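Local coordinates for hypothetical protein BP2299 (Bordetella pertussis Tohama I, PDB 2FQP) that is of unknown function but adopts the double-stranded beta-helix fold of cupins and binds a zinc ion, at residues L51-P55 with E56-T60. Sequence-based numbering, arbitrary orientation.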
ATOM      1  N   LEU A  51     -14.079   8.981   8.316  1.00 12.82           N
ATOM      2  CA  LEU A  51     -14.570  10.288   8.682  1.00 15.48           C
ATOM      3  C   LEU A  51     -13.336  11.084   9.049  1.00 14.10           C
ATOM      4  O   LEU A  51     -12.585  10.680   9.947  1.00 14.23           O
ATOM      5  CB  LEU A  51     -15.551  10.173   9.849  1.00 13.72           C
ATOM      6  CG  LEU A  51     -16.107  11.479  10.418  1.00 18.46           C
ATOM      7  CD1 LEU A  51     -16.773  12.285   9.339  1.00 23.70           C
ATOM      8  CD2 LEU A  51     -17.101  11.176  11.527  1.00 25.99           C
ATOM      9  N   LEU A  52     -13.094  12.168   8.329  1.00 12.15           N
ATOM     10  CA  LEU A  52     -11.887  12.977   8.543  1.00 12.51           C
ATOM     11  C   LEU A  52     -12.252  14.290   9.202  1.00 12.58           C
ATOM     12  O   LEU A  52     -13.046  15.071   8.663  1.00 11.16           O
ATOM     13  CB  LEU A  52     -11.156  13.236   7.237  1.00 14.73           C
ATOM     14  CG  LEU A  52     -10.855  12.022   6.367  1.00 20.52           C
ATOM     15  CD1 LEU A  52     -10.431  12.466   4.960  1.00 28.21           C
ATOM     16  CD2 LEU A  52      -9.800  11.183   7.044  1.00 24.43           C
ATOM     17  N   GLU A  53     -11.691  14.518  10.390  1.00 13.26           N
ATOM     18  CA  GLU A  53     -11.923  15.773  11.156  1.00 13.49           C
ATOM     19  C   GLU A  53     -10.715  16.661  11.012  1.00 13.76           C
ATOM     20  O   GLU A  53      -9.615  16.265  11.335  1.00 15.17           O
ATOM     21  CB  GLU A  53     -12.119  15.467  12.624  1.00 15.77           C
ATOM     22  CG  GLU A  53     -13.355  14.618  12.864  1.00 14.25           C
ATOM     23  CD  GLU A  53     -13.699  14.418  14.338  1.00 18.25           C
ATOM     24  OE1 GLU A  53     -12.786  14.248  15.191  1.00 14.86           O
ATOM     25  OE2 GLU A  53     -14.908  14.380  14.630  1.00 20.87           O
ATOM     26  N   THR A  54     -10.925  17.840  10.475  1.00 15.60           N
ATOM     27  CA  THR A  54      -9.867  18.784  10.260  1.00 15.48           C
ATOM     28  C   THR A  54     -10.299  20.046  10.963  1.00 17.01           C
ATOM     29  O   THR A  54     -11.419  20.139  11.477  1.00 15.10           O
ATOM     30  CB  THR A  54      -9.662  19.002   8.752  1.00 16.39           C
ATOM     31  OG1 THR A  54     -10.870  19.531   8.186  1.00 15.46           O
ATOM     32  CG2 THR A  54      -9.328  17.704   8.083  1.00 19.64           C
ATOM     33  N   PRO A  55      -9.381  20.998  11.096  1.00 17.25           N
ATOM     34  CA  PRO A  55      -9.729  22.219  11.782  1.00 17.93           C
ATOM     35  C   PRO A  55     -11.025  22.894  11.269  1.00 16.78           C
ATOM     36  O   PRO A  55     -11.751  23.470  12.049  1.00 17.05           O
ATOM     37  CB  PRO A  55      -8.502  23.098  11.539  1.00 15.44           C
ATOM     38  CG  PRO A  55      -7.376  22.160  11.482  1.00 18.53           C
ATOM     39  CD  PRO A  55      -7.961  20.982  10.683  1.00 16.80           C
ATOM     40  N   GLU A  56     -11.325  22.805   9.977  1.00 14.61           N
ATOM     41  CA  GLU A  56     -12.487  23.502   9.410  1.00 15.87           C
ATOM     42  C   GLU A  56     -13.800  22.718   9.396  1.00 15.90           C
ATOM     43  O   GLU A  56     -14.851  23.268   9.135  1.00 13.57           O
ATOM     44  CB  GLU A  56     -12.148  23.933   7.976  1.00 16.45           C
ATOM     45  CG  GLU A  56     -11.052  25.016   7.906  1.00 15.98           C
ATOM     46  CD  GLU A  56      -9.595  24.506   8.023  1.00 19.67           C
ATOM     47  OE1 GLU A  56      -9.304  23.310   7.900  1.00 16.21           O
ATOM     48  OE2 GLU A  56      -8.697  25.343   8.226  1.00 25.27           O
ATOM     49  N   GLY A  57     -13.746  21.412   9.625  1.00 16.89           N
ATOM     50  CA  GLY A  57     -14.951  20.612   9.540  1.00 15.36           C
ATOM     51  C   GLY A  57     -14.686  19.108   9.499  1.00 15.53           C
ATOM     52  O   GLY A  57     -13.577  18.662   9.758  1.00 15.16           O
ATOM     53  N   SER A  58     -15.734  18.357   9.162  1.00 11.62           N
ATOM     54  CA  SER A  58     -15.730  16.909   9.119  1.00 15.39           C
ATOM     55  C   SER A  58     -16.338  16.465   7.809  1.00 15.70           C
ATOM     56  O   SER A  58     -17.428  16.939   7.440  1.00 16.61           O
ATOM     57  CB  SER A  58     -16.599  16.359  10.253  1.00 16.01           C
ATOM     58  OG  SER A  58     -15.927  16.521  11.468  1.00 25.60           O
ATOM     59  N   VAL A  59     -15.665  15.538   7.129  1.00 16.39           N
ATOM     60  CA  VAL A  59     -16.146  14.996   5.856  1.00 15.98           C
ATOM     61  C   VAL A  59     -16.030  13.499   5.828  1.00 17.90           C
ATOM     62  O   VAL A  59     -15.113  12.938   6.405  1.00 16.12           O
ATOM     63  CB  VAL A  59     -15.306  15.515   4.683  1.00 19.74           C
ATOM     64  CG1 VAL A  59     -15.423  17.005   4.595  1.00 18.22           C
ATOM     65  CG2 VAL A  59     -13.808  15.131   4.859  1.00 19.82           C
ATOM     66  N   THR A  60     -16.967  12.871   5.129  1.00 14.85           N
ATOM     67  CA  THR A  60     -16.895  11.457   4.825  1.00 15.68           C
ATOM     68  C   THR A  60     -16.106  11.276   3.553  1.00 17.73           C
ATOM     69  O   THR A  60     -16.418  11.904   2.526  1.00 17.36           O
ATOM     70  CB  THR A  60     -18.296  10.893   4.630  1.00 15.62           C
ATOM     71  OG1 THR A  60     -19.052  11.076   5.837  1.00 20.94           O
ATOM     72  CG2 THR A  60     -18.218   9.413   4.292  1.00 14.49           C
TER
HETATM   73  O   HOH W   1      -9.730  20.974   6.348  1.00 14.50           O
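L52 and V59 face each other as a hydrogen-bonded antiparallel pair: L52 N reaches V59 O at 2.9 Å with a nearly straight N-H (175°), and V59 N returns a bond to L52 O. Nearer the turn, T54 N donates to G57 O at 2.9 Å and closes the hairpin; the reverse bond from G57 N to T54 O is long and bent, 3.2 Å, its donor standing above the carbonyl plane. T54 to G57 form a type I turn with P55 and E56 at its corners.

Apolar contact is modest: L52 CB meets V59 CG2 at 4.0 Å on one face. On the other, carbon meets oxygen in van der Waals contact. A chi1 of 177° swings the L51 branch away from its own N and brings CD1 within 3.4 Å of V59 O, while E53 CG passes 3.5 Å from S58 OG.

At the turn a water links T54 OG1 and E56 OE1, donating to the latter at 2.8 Å; a bend at chi2 (81°) carries the E56 carboxylate slantwise across P55, OE1 lying 3.7 Å from P55 CB.

E53 OE1 is hydrogen-bonded to N78 ND2 of strand 76-80. This exposed hairpin pairs strand 57-63, outermost in its sheet within this chain, with strand 48-54, whose other side hydrogen-bonds to strand 76-80.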